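Local coordinates for Polyphosphate:AMP phosphotransferase (Meiothermus ruber H328, PDB 5O6M), which uses inorganic polyphosphate as phosphate donor to convert AMP to ADP and ADP to ATP, and also accepts other nucleotides, at residues 41-46 / 75-80; 46-51 / 80-85; 57-62 / 110-115; 84-89 / 117-122. The protein carries 1 engineered substitution. One frame throughout, in Å; residues are numbered along the deposited sequence.

In the fold
The chain enters through helix 29-53, which supplies 41-46 and 46-51, and continues into strand 57-64. After helix 70-77 the chain turns back, and interactions 1 and 2 each close a loop of 28 residues onto the helix. The two loops cross and share Leu46 and Gly80. Strand 86-90 follows at once, so interaction 4 opens on residues 84 and 85, where interaction 2 ends. Interaction 3 joins strand 57-64 to the loop before strand 117-121 and crosses all three others. Interaction 4 pairs strands 86-90 and 117-121. Phe78 of interaction 1 packs on Ile119 of interaction 4, which ties the helical layer to the parallel sheet.

Interaction 1. Residues 41-46 / 75-80; sequences RRLEKL and RVVFDG. With PO4 (phosphate ion), chain B.
Leu43 holds CG opposite its backbone N (chi1 175°), which sends CD2 toward the end of helix 70-77. Glu44 has CG anti to its carbonyl carbon, beside the backbone N (chi1 -69°), and the extended chain beyond CG brings the carboxylate to Gly80. The contact joins helix 29-53 to the helix that follows the phosphate-binding loop of a P-loop kinase fold. No hydrogen bond crosses it. Leu43 CD2 lies tightly against the carbonyl oxygen of Val77, 3.2 Å from CD2 to O. The same methyl meets Val77 CG1 and Phe78 CD1, and it approaches the ring obliquely. Leu247 and Leu243 of helix 232-249 also pack on Leu43.

At Gly80 the backbone takes phi 87°, where a side chain would be jammed against the preceding carbonyl. A CB would also clash with Glu44. Glu44 OE1 stands 3.4 Å from Gly80 O, two acceptors side by side with no bond between them. Glu44 CG is 3.5 Å from the same oxygen. Asp79 OD2 lies 5.7 Å from Glu44 OE1, and the nearby like charge may raise the pKa of either acid slightly. An alanine at Glu44 removes CG and the carboxylate, which would probably open a gap beside the Gly80 carbonyl.

Beyond the contact, Arg75 NE forms a salt bridge with Glu48 of the second subunit. Arg75 NH1 also makes a weak hydrogen bond to phosphate O1. Next to the contact, Val77 CG1 sits 3.7 Å above one face of the Phe78 ring, offset toward its rim.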
# COMPACT_ATOMS: atom_id res chain seq x y z
N ARG D 41 -30.60 13.17 5.73
CA ARG D 41 -30.00 14.44 6.14
C ARG D 41 -29.33 14.32 7.51
O ARG D 41 -28.25 14.88 7.73
CB ARG D 41 -31.05 15.55 6.13
CG ARG D 41 -31.58 15.83 4.74
CD ARG D 41 -32.66 16.90 4.73
NE ARG D 41 -33.21 17.08 3.39
CZ ARG D 41 -34.24 17.87 3.11
NH1 ARG D 41 -34.85 18.55 4.07
NH2 ARG D 41 -34.68 17.97 1.86
N ARG D 42 -29.94 13.59 8.44
CA ARG D 42 -29.25 13.31 9.69
C ARG D 42 -27.96 12.55 9.43
O ARG D 42 -26.93 12.83 10.05
CB ARG D 42 -30.15 12.53 10.65
CG ARG D 42 -31.37 13.28 11.15
CD ARG D 42 -31.85 12.66 12.45
NE ARG D 42 -32.55 11.40 12.24
CZ ARG D 42 -32.56 10.40 13.11
NH1 ARG D 42 -33.23 9.29 12.84
NH2 ARG D 42 -31.89 10.50 14.26
N LEU D 43 -28.00 11.57 8.53
CA LEU D 43 -26.79 10.83 8.16
C LEU D 43 -25.70 11.79 7.71
O LEU D 43 -24.56 11.71 8.18
CB LEU D 43 -27.12 9.82 7.07
CG LEU D 43 -25.95 9.03 6.48
CD1 LEU D 43 -25.24 8.25 7.57
CD2 LEU D 43 -26.44 8.10 5.38
N GLU D 44 -26.04 12.71 6.80
CA GLU D 44 -25.06 13.70 6.35
C GLU D 44 -24.47 14.44 7.54
O GLU D 44 -23.24 14.58 7.66
CB GLU D 44 -25.71 14.68 5.38
CG GLU D 44 -26.10 14.10 4.03
CD GLU D 44 -26.83 15.10 3.14
OE1 GLU D 44 -27.35 14.68 2.07
OE2 GLU D 44 -26.88 16.30 3.49
N LYS D 45 -25.33 14.92 8.44
CA LYS D 45 -24.85 15.74 9.55
C LYS D 45 -24.06 14.91 10.55
O LYS D 45 -23.08 15.40 11.14
CB LYS D 45 -26.04 16.42 10.23
CG LYS D 45 -25.69 17.70 10.99
CD LYS D 45 -24.87 17.41 12.23
CE LYS D 45 -24.77 18.63 13.13
NZ LYS D 45 -24.04 18.33 14.39
N LEU D 46 -24.46 13.65 10.77
CA LEU D 46 -23.71 12.79 11.70
C LEU D 46 -22.34 12.44 11.14
O LEU D 46 -21.36 12.33 11.89
CB LEU D 46 -24.51 11.53 12.01
CG LEU D 46 -25.70 11.68 12.95
CD1 LEU D 46 -26.74 10.61 12.69
CD2 LEU D 46 -25.24 11.63 14.40
N ARG D 75 -25.51 3.72 -3.47
CA ARG D 75 -25.89 4.91 -4.23
C ARG D 75 -26.96 5.71 -3.50
O ARG D 75 -26.86 6.93 -3.36
CB ARG D 75 -26.36 4.52 -5.63
CG ARG D 75 -26.61 5.69 -6.56
CD ARG D 75 -27.13 5.25 -7.92
NE ARG D 75 -26.21 4.35 -8.61
CZ ARG D 75 -26.46 3.07 -8.87
NH1 ARG D 75 -27.61 2.53 -8.50
NH2 ARG D 75 -25.56 2.33 -9.50
N VAL D 76 -27.99 5.02 -3.00
CA VAL D 76 -29.13 5.71 -2.41
C VAL D 76 -28.86 6.08 -0.96
O VAL D 76 -29.03 7.24 -0.56
CB VAL D 76 -30.40 4.85 -2.53
CG1 VAL D 76 -31.55 5.48 -1.78
CG2 VAL D 76 -30.77 4.65 -4.00
N VAL D 77 -28.40 5.12 -0.15
CA VAL D 77 -28.30 5.37 1.29
C VAL D 77 -27.34 6.52 1.57
O VAL D 77 -27.60 7.36 2.45
CB VAL D 77 -27.86 4.09 2.02
CG1 VAL D 77 -27.53 4.40 3.47
CG2 VAL D 77 -28.94 3.02 1.93
N PHE D 78 -26.25 6.59 0.82
CA PHE D 78 -25.21 7.59 1.06
C PHE D 78 -25.26 8.74 0.06
O PHE D 78 -24.29 9.49 -0.06
CB PHE D 78 -23.83 6.92 1.04
CG PHE D 78 -23.68 5.84 2.07
CD1 PHE D 78 -23.16 6.13 3.32
CD2 PHE D 78 -24.06 4.54 1.79
CE1 PHE D 78 -23.02 5.13 4.28
CE2 PHE D 78 -23.92 3.54 2.74
CZ PHE D 78 -23.40 3.84 3.98
N ASP D 79 -26.38 8.90 -0.65
CA ASP D 79 -26.54 10.05 -1.53
C ASP D 79 -26.39 11.33 -0.72
O ASP D 79 -27.07 11.52 0.29
CB ASP D 79 -27.92 9.99 -2.19
CG ASP D 79 -28.12 11.09 -3.22
OD1 ASP D 79 -27.82 10.85 -4.41
OD2 ASP D 79 -28.59 12.19 -2.86
N GLY D 80 -25.48 12.20 -1.16
CA GLY D 80 -25.27 13.47 -0.51
C GLY D 80 -24.28 13.46 0.64
O GLY D 80 -24.03 14.52 1.23
P PO4 B . -28.28 -0.94 -10.45
O1 PO4 B . -29.31 0.01 -9.90
O2 PO4 B . -28.96 -2.00 -11.29
O3 PO4 B . -27.31 -0.15 -11.31
O4 PO4 B . -27.54 -1.60 -9.31

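Interaction 2. Residues 46-51 / 80-85; sequences LQELLY and GVNPSG
Gln47 and Asn82 meet with their amide planes turned 60° apart. Gln47 NE2 rests 3.7 Å from Asn82 CB, so the approach is to carbon and not amide to amide. The bend at chi2 (-81°) of Gln47 carries its other end to the loop backbone, where OE1 lies 3.2 Å from Gly85 CA. A CB on Gly85 would clash with this oxygen. Gln47 NE2 is buried here with no hydrogen-bonding partner in the model.

Glu48 crosses Asn82 at about a right angle, and its carboxylate is also turned 60° from the amide. Glu48 OE1 is 3.5 Å from Asn82 ND2, and the pair is not hydrogen-bonded. Asn82 is fixed by its own loop. Its OD1 accepts from Ser84 N at 2.8 Å, which makes an Asx turn, and from Ser84 OG at 3.0 Å. Both donors reach OD1 from the same face of the amide. The turn lies between helix 70-77 and strand 86-90, the edge strand of the parallel sheet within this chain.

One turn of helix after Gln47, the Tyr51 ring stands oblique to the loop. Tyr51 CE1 comes 3.3 Å from Ser84 O, and Tyr51 CD1 lies 4.0 Å from Gly85 CA. On the second subunit, Arg75 packs on Glu48, and Ile74 packs on Asn82 and Ser84.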
# COMPACT_ATOMS: atom_id res chain seq x y z
N LEU D 46 -24.46 13.65 10.77
CA LEU D 46 -23.71 12.79 11.70
C LEU D 46 -22.34 12.44 11.14
O LEU D 46 -21.36 12.33 11.89
CB LEU D 46 -24.51 11.53 12.01
CG LEU D 46 -25.70 11.68 12.95
CD1 LEU D 46 -26.74 10.61 12.69
CD2 LEU D 46 -25.24 11.63 14.40
N GLN D 47 -22.24 12.25 9.82
CA GLN D 47 -20.95 11.96 9.20
C GLN D 47 -19.97 13.10 9.42
O GLN D 47 -18.79 12.87 9.72
CB GLN D 47 -21.14 11.68 7.71
CG GLN D 47 -19.88 11.28 6.98
CD GLN D 47 -19.02 12.47 6.60
OE1 GLN D 47 -17.79 12.40 6.61
NE2 GLN D 47 -19.67 13.58 6.26
N GLU D 48 -20.43 14.35 9.28
CA GLU D 48 -19.55 15.49 9.50
C GLU D 48 -19.02 15.53 10.92
O GLU D 48 -17.87 15.91 11.16
CB GLU D 48 -20.28 16.80 9.16
CG GLU D 48 -20.82 16.87 7.74
CD GLU D 48 -19.75 17.27 6.73
OE1 GLU D 48 -20.06 17.36 5.52
OE2 GLU D 48 -18.59 17.50 7.14
N LEU D 49 -19.85 15.13 11.89
CA LEU D 49 -19.37 15.01 13.27
C LEU D 49 -18.30 13.93 13.37
O LEU D 49 -17.21 14.17 13.92
CB LEU D 49 -20.54 14.71 14.21
CG LEU D 49 -20.98 15.87 15.11
CD1 LEU D 49 -22.18 15.48 15.95
CD2 LEU D 49 -19.83 16.35 15.99
N LEU D 50 -18.59 12.73 12.87
CA LEU D 50 -17.61 11.64 12.87
C LEU D 50 -16.27 12.11 12.34
O LEU D 50 -15.24 11.99 13.01
CB LEU D 50 -18.14 10.47 12.03
CG LEU D 50 -17.24 9.25 11.85
CD1 LEU D 50 -17.12 8.46 13.15
CD2 LEU D 50 -17.75 8.36 10.70
N TYR D 51 -16.27 12.67 11.13
CA TYR D 51 -15.04 13.15 10.51
C TYR D 51 -14.36 14.21 11.38
O TYR D 51 -13.14 14.17 11.59
CB TYR D 51 -15.34 13.71 9.12
CG TYR D 51 -14.13 14.11 8.32
CD1 TYR D 51 -13.33 13.15 7.72
CD2 TYR D 51 -13.79 15.44 8.15
CE1 TYR D 51 -12.21 13.51 6.97
CE2 TYR D 51 -12.68 15.81 7.41
CZ TYR D 51 -11.90 14.84 6.82
OH TYR D 51 -10.79 15.20 6.09
N GLY D 80 -25.48 12.20 -1.16
CA GLY D 80 -25.27 13.47 -0.51
C GLY D 80 -24.28 13.46 0.64
O GLY D 80 -24.03 14.52 1.23
N VAL D 81 -23.69 12.31 0.98
CA VAL D 81 -22.68 12.26 2.04
C VAL D 81 -21.37 12.82 1.50
O VAL D 81 -20.99 12.54 0.36
CB VAL D 81 -22.50 10.81 2.55
CG1 VAL D 81 -23.83 10.23 3.01
CG2 VAL D 81 -21.84 9.95 1.48
N ASN D 82 -20.68 13.60 2.31
CA ASN D 82 -19.44 14.22 1.89
C ASN D 82 -18.39 13.18 1.52
O ASN D 82 -18.04 12.34 2.36
CB ASN D 82 -18.90 15.14 2.98
CG ASN D 82 -17.71 15.95 2.52
OD1 ASN D 82 -16.99 15.55 1.60
ND2 ASN D 82 -17.50 17.09 3.15
N PRO D 83 -17.86 13.19 0.29
CA PRO D 83 -16.87 12.17 -0.09
C PRO D 83 -15.61 12.19 0.77
O PRO D 83 -14.88 11.19 0.79
CB PRO D 83 -16.54 12.53 -1.55
CG PRO D 83 -17.73 13.31 -2.03
CD PRO D 83 -18.21 14.08 -0.83
N SER D 84 -15.34 13.28 1.49
CA SER D 84 -14.12 13.37 2.27
C SER D 84 -14.11 12.43 3.47
O SER D 84 -13.04 12.21 4.05
CB SER D 84 -13.91 14.80 2.75
OG SER D 84 -13.95 15.71 1.66
N GLY D 85 -15.26 11.87 3.84
CA GLY D 85 -15.33 11.05 5.03
C GLY D 85 -15.86 9.65 4.80
O GLY D 85 -15.78 8.80 5.69

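Interaction 3. Residues 57-62 / 110-115; sequences KVLVVL and QVPRKG. With PO4 (phosphate ion), chain V.
Lys57 and Leu59 pack by van der Waals contact on Pro112, at the start of strand 57-64 and in the loop that leads to strand 117-121. No hydrogen bond crosses between the two segments. Pro112 carries much of the contact. Its CG touches Val58 O at 3.4 Å, and the same CG meets Leu59 CB at 4.0 Å. Leu59 and the proline ring cross at about a right angle.

Lys57 lies along the loop backbone with its aliphatic chain. Its CD is 3.4 Å from Pro112 O, and its CB is 3.8 Å from Arg113 O. Its chi1 of -30° lies away from the usual staggered positions. Further out, Lys57 CE meets Lys114 CG. The two ammonium nitrogens, Lys57 NZ and Lys114 NZ, stay 5.8 Å apart.

Strand 57-64 is the middle strand of the five-stranded parallel sheet of this P-loop kinase fold. It pairs with strand 117-121 on one side and 161-169 on the other. The contact thus places the loop beside the end of the sheet where strand 57-64 begins.

Arg113 turns away from the strand. Its NE gives a straight hydrogen bond (167°) to Lys114 O at 3.1 Å, in the carbonyl plane and on a lone pair. This bond helps fix the guanidinium. Arg113 NH2 makes a salt bridge with Glu96 of the third subunit. Arg113 NH1 donates to phosphate O3 at 2.7 Å, and Arg101 of the third subunit binds the same ion.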
# COMPACT_ATOMS: atom_id res chain seq x y z
N LYS D 57 -14.09 4.81 14.41
CA LYS D 57 -13.98 4.18 13.11
C LYS D 57 -15.26 3.39 12.86
O LYS D 57 -15.72 2.67 13.75
CB LYS D 57 -12.78 3.22 13.02
CG LYS D 57 -11.60 3.57 13.89
CD LYS D 57 -10.55 2.47 13.74
CE LYS D 57 -9.34 2.73 14.59
NZ LYS D 57 -9.52 2.14 15.94
N VAL D 58 -15.82 3.52 11.66
CA VAL D 58 -17.10 2.91 11.35
C VAL D 58 -16.96 2.07 10.09
O VAL D 58 -16.54 2.58 9.04
CB VAL D 58 -18.20 3.97 11.19
CG1 VAL D 58 -19.53 3.33 10.86
CG2 VAL D 58 -18.29 4.82 12.46
N LEU D 59 -17.32 0.79 10.19
CA LEU D 59 -17.22 -0.17 9.08
C LEU D 59 -18.61 -0.70 8.77
O LEU D 59 -19.27 -1.28 9.64
CB LEU D 59 -16.27 -1.31 9.43
CG LEU D 59 -16.22 -2.49 8.46
CD1 LEU D 59 -15.69 -2.07 7.10
CD2 LEU D 59 -15.37 -3.62 9.03
N VAL D 60 -19.05 -0.51 7.52
CA VAL D 60 -20.33 -1.02 7.04
C VAL D 60 -20.05 -2.11 6.01
O VAL D 60 -19.45 -1.85 4.96
CB VAL D 60 -21.20 0.10 6.44
CG1 VAL D 60 -22.47 -0.47 5.84
CG2 VAL D 60 -21.52 1.14 7.50
N VAL D 61 -20.49 -3.33 6.31
CA VAL D 61 -20.33 -4.48 5.42
C VAL D 61 -21.63 -4.70 4.65
O VAL D 61 -22.72 -4.66 5.23
CB VAL D 61 -19.96 -5.75 6.21
CG1 VAL D 61 -19.85 -6.94 5.28
CG2 VAL D 61 -18.65 -5.53 6.96
N LEU D 62 -21.50 -4.88 3.33
CA LEU D 62 -22.63 -5.18 2.45
C LEU D 62 -22.36 -6.50 1.74
O LEU D 62 -21.36 -6.62 1.02
CB LEU D 62 -22.84 -4.05 1.44
CG LEU D 62 -23.19 -2.67 1.98
CD1 LEU D 62 -23.40 -1.71 0.83
CD2 LEU D 62 -24.42 -2.73 2.86
N GLN D 110 -7.78 -2.39 4.27
CA GLN D 110 -8.82 -1.43 3.91
C GLN D 110 -9.68 -0.97 5.07
O GLN D 110 -10.61 -0.20 4.85
CB GLN D 110 -9.71 -2.03 2.82
CG GLN D 110 -8.99 -2.43 1.55
CD GLN D 110 -8.50 -1.23 0.77
OE1 GLN D 110 -8.97 -0.11 0.99
NE2 GLN D 110 -7.58 -1.44 -0.15
N VAL D 111 -9.41 -1.40 6.30
CA VAL D 111 -10.27 -1.06 7.44
C VAL D 111 -10.33 0.45 7.58
O VAL D 111 -9.39 1.16 7.19
CB VAL D 111 -9.77 -1.72 8.74
CG1 VAL D 111 -9.71 -3.23 8.59
CG2 VAL D 111 -8.43 -1.15 9.15
N PRO D 112 -11.41 1.00 8.15
CA PRO D 112 -11.50 2.45 8.29
C PRO D 112 -10.56 2.97 9.36
O PRO D 112 -10.31 2.30 10.37
CB PRO D 112 -12.97 2.67 8.68
CG PRO D 112 -13.35 1.41 9.39
CD PRO D 112 -12.61 0.31 8.66
N ARG D 113 -10.04 4.17 9.13
CA ARG D 113 -9.24 4.86 10.12
C ARG D 113 -10.14 5.75 10.98
O ARG D 113 -11.34 5.88 10.74
CB ARG D 113 -8.13 5.67 9.45
CG ARG D 113 -8.63 6.76 8.50
CD ARG D 113 -7.63 7.91 8.46
NE ARG D 113 -7.57 8.61 9.74
CZ ARG D 113 -6.49 9.24 10.21
NH1 ARG D 113 -5.37 9.24 9.50
NH2 ARG D 113 -6.54 9.85 11.38
N LYS D 114 -9.55 6.38 11.99
CA LYS D 114 -10.31 7.26 12.86
C LYS D 114 -10.95 8.40 12.07
O LYS D 114 -10.30 9.02 11.22
CB LYS D 114 -9.41 7.82 13.97
CG LYS D 114 -9.01 6.78 14.99
CD LYS D 114 -8.23 7.39 16.13
CE LYS D 114 -7.97 6.36 17.21
NZ LYS D 114 -7.00 6.86 18.23
N GLY D 115 -12.23 8.65 12.34
CA GLY D 115 -12.96 9.69 11.65
C GLY D 115 -13.52 9.28 10.31
O GLY D 115 -14.15 10.12 9.64
P PO4 V . -4.30 8.03 6.19
O1 PO4 V . -5.33 9.09 5.83
O2 PO4 V . -2.91 8.61 6.13
O3 PO4 V . -4.57 7.53 7.58
O4 PO4 V . -4.41 6.89 5.21

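Interaction 4. Residues 84-89 / 117-122; sequences SGVRVA and LVIFDR. Engineered in segment 117-122: Asp121 (natural residue Asn). With ATP (adenosine-5'-triphosphate), chain X.
Strands 86-89 and 117-121 run parallel, with Val86 beside Leu117 and Ala89 beside Phe120. Their axes differ in direction by 22°. Five backbone hydrogen bonds join them. Arg87 and Ala89 each use both N and O, so Leu117 O and Ile119 O accept while the amides of Ile119 and Asp121 donate. Gly85 O takes the first bond, from Leu117 N at 3.0 Å.

Apolar contacts lie on both faces. On the one with Leu117 and Ile119, Val86 CG2 meets Ile119 CD1 at 3.9 Å. On the other, Ala89 CB touches Phe120 CD1 at 4.1 Å.

Of the charged side chains, Arg87 lies side by side with Val118, whose CG2 sits over one face of the guanidinium, 3.4 Å from Arg87 NH2. Arg87 NE makes a salt bridge with Glu116. Asp121 is an engineered residue; its OD1 pairs with Lys70.

Arg122 binds ATP by its edge. Its CG is anti to the carbonyl carbon (chi1 -67°), and the extended chain from there to NE reaches the gamma phosphate. NE donates to O1G at 2.9 Å and NH2 to O2G at 2.8 Å, both nearly straight, and ribose C2' lies over one guanidinium face. A leucine in its place would probably leave these gamma-phosphate oxygens without two donors, and would take one salt-bridge partner from Glu126 and Asp66.

Strand 117-121 lies between edge strand 86-90 and strand 57-64 in the parallel sheet of this P-loop kinase fold. Ile74 of helix 70-77 packs on Ile119. Just past strand 117-121, Arg122 sits at the ATP site beside Lys70 of that helix.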
# COMPACT_ATOMS: atom_id res chain seq x y z
N SER D 84 -15.34 13.28 1.49
CA SER D 84 -14.12 13.37 2.27
C SER D 84 -14.11 12.43 3.47
O SER D 84 -13.04 12.21 4.05
CB SER D 84 -13.91 14.80 2.75
OG SER D 84 -13.95 15.71 1.66
N GLY D 85 -15.26 11.87 3.84
CA GLY D 85 -15.33 11.05 5.03
C GLY D 85 -15.86 9.65 4.80
O GLY D 85 -15.78 8.80 5.69
N VAL D 86 -16.41 9.40 3.61
CA VAL D 86 -16.98 8.10 3.27
C VAL D 86 -16.21 7.53 2.09
O VAL D 86 -16.05 8.19 1.06
CB VAL D 86 -18.48 8.21 2.95
CG1 VAL D 86 -18.71 9.12 1.75
CG2 VAL D 86 -19.08 6.83 2.70
N ARG D 87 -15.73 6.29 2.25
CA ARG D 87 -14.92 5.61 1.24
C ARG D 87 -15.47 4.22 1.00
O ARG D 87 -15.87 3.52 1.94
CB ARG D 87 -13.46 5.52 1.68
CG ARG D 87 -12.60 4.68 0.74
CD ARG D 87 -11.12 4.80 1.07
NE ARG D 87 -10.79 4.33 2.41
CZ ARG D 87 -10.52 3.06 2.72
NH1 ARG D 87 -10.55 2.13 1.77
NH2 ARG D 87 -10.22 2.73 3.96
N VAL D 88 -15.51 3.81 -0.27
CA VAL D 88 -15.96 2.47 -0.65
C VAL D 88 -14.75 1.63 -1.02
O VAL D 88 -13.92 2.05 -1.84
CB VAL D 88 -16.96 2.53 -1.82
CG1 VAL D 88 -17.38 1.12 -2.23
CG2 VAL D 88 -18.17 3.37 -1.43
N ALA D 89 -14.64 0.45 -0.41
CA ALA D 89 -13.61 -0.53 -0.76
C ALA D 89 -14.31 -1.75 -1.35
O ALA D 89 -15.07 -2.43 -0.65
CB ALA D 89 -12.77 -0.91 0.45
N LEU D 117 -15.67 6.54 7.63
CA LEU D 117 -16.69 5.52 7.45
C LEU D 117 -16.38 4.79 6.15
O LEU D 117 -16.31 5.42 5.09
CB LEU D 117 -18.09 6.13 7.42
CG LEU D 117 -19.31 5.20 7.46
CD1 LEU D 117 -20.58 6.00 7.67
CD2 LEU D 117 -19.42 4.36 6.20
N VAL D 118 -16.18 3.48 6.24
CA VAL D 118 -15.84 2.68 5.08
C VAL D 118 -16.96 1.69 4.82
O VAL D 118 -17.48 1.06 5.74
CB VAL D 118 -14.50 1.94 5.28
CG1 VAL D 118 -14.29 0.93 4.17
CG2 VAL D 118 -13.35 2.94 5.31
N ILE D 119 -17.33 1.56 3.55
CA ILE D 119 -18.29 0.56 3.10
C ILE D 119 -17.51 -0.54 2.39
O ILE D 119 -16.81 -0.27 1.41
CB ILE D 119 -19.35 1.17 2.18
CG1 ILE D 119 -20.08 2.30 2.91
CG2 ILE D 119 -20.34 0.11 1.73
CD1 ILE D 119 -20.70 3.32 1.99
N PHE D 120 -17.61 -1.76 2.91
CA PHE D 120 -17.08 -2.93 2.23
C PHE D 120 -18.11 -3.41 1.21
O PHE D 120 -19.16 -3.94 1.58
CB PHE D 120 -16.72 -4.03 3.22
CG PHE D 120 -15.36 -3.87 3.85
CD1 PHE D 120 -14.59 -2.73 3.60
CD2 PHE D 120 -14.83 -4.86 4.66
CE1 PHE D 120 -13.34 -2.58 4.18
CE2 PHE D 120 -13.57 -4.72 5.23
CZ PHE D 120 -12.83 -3.58 4.99
N ASP D 121 -17.83 -3.18 -0.07
CA ASP D 121 -18.65 -3.69 -1.16
C ASP D 121 -18.17 -5.11 -1.44
O ASP D 121 -17.22 -5.33 -2.19
CB ASP D 121 -18.54 -2.78 -2.38
CG ASP D 121 -19.11 -3.41 -3.64
OD1 ASP D 121 -20.02 -4.26 -3.53
OD2 ASP D 121 -18.66 -3.04 -4.74
N ARG D 122 -18.85 -6.07 -0.81
CA ARG D 122 -18.30 -7.41 -0.62
C ARG D 122 -17.15 -7.33 0.38
O ARG D 122 -16.67 -6.23 0.68
CB ARG D 122 -17.84 -8.02 -1.95
CG ARG D 122 -18.98 -8.31 -2.91
CD ARG D 122 -18.50 -9.07 -4.14
NE ARG D 122 -19.51 -9.09 -5.19
CZ ARG D 122 -20.46 -10.01 -5.29
NH1 ARG D 122 -20.54 -10.99 -4.40
NH2 ARG D 122 -21.34 -9.95 -6.28
PG ATP X . -20.26 -6.93 -8.33
O1G ATP X . -19.74 -6.74 -6.93
O2G ATP X . -21.16 -8.16 -8.47
O3G ATP X . -21.02 -5.71 -8.86
PB ATP X . -18.30 -6.32 -10.42
O1B ATP X . -18.52 -6.84 -11.79
O2B ATP X . -18.69 -4.87 -10.17
O3B ATP X . -19.04 -7.21 -9.33
PA ATP X . -15.95 -7.11 -8.79
O1A ATP X . -15.98 -6.21 -7.62
O2A ATP X . -14.55 -7.36 -9.35
O3A ATP X . -16.77 -6.47 -10.00
O5' ATP X . -16.51 -8.60 -8.39
C5' ATP X . -16.21 -9.74 -9.23
C4' ATP X . -16.35 -11.05 -8.49
O4' ATP X . -15.33 -11.21 -7.48
C3' ATP X . -17.69 -11.31 -7.79
O3' ATP X . -18.41 -12.33 -8.48
C2' ATP X . -17.28 -11.80 -6.39
O2' ATP X . -18.04 -12.92 -5.94
C1' ATP X . -15.84 -12.21 -6.63
N9 ATP X . -15.01 -12.32 -5.44
C8 ATP X . -14.90 -11.44 -4.40
N7 ATP X . -14.16 -11.87 -3.40
C5 ATP X . -13.75 -13.12 -3.82
C6 ATP X . -12.96 -14.11 -3.21
N6 ATP X . -12.45 -14.01 -1.97
N1 ATP X . -12.73 -15.25 -3.90
C2 ATP X . -13.28 -15.39 -5.11
N3 ATP X . -14.06 -14.54 -5.78
C4 ATP X . -14.26 -13.42 -5.07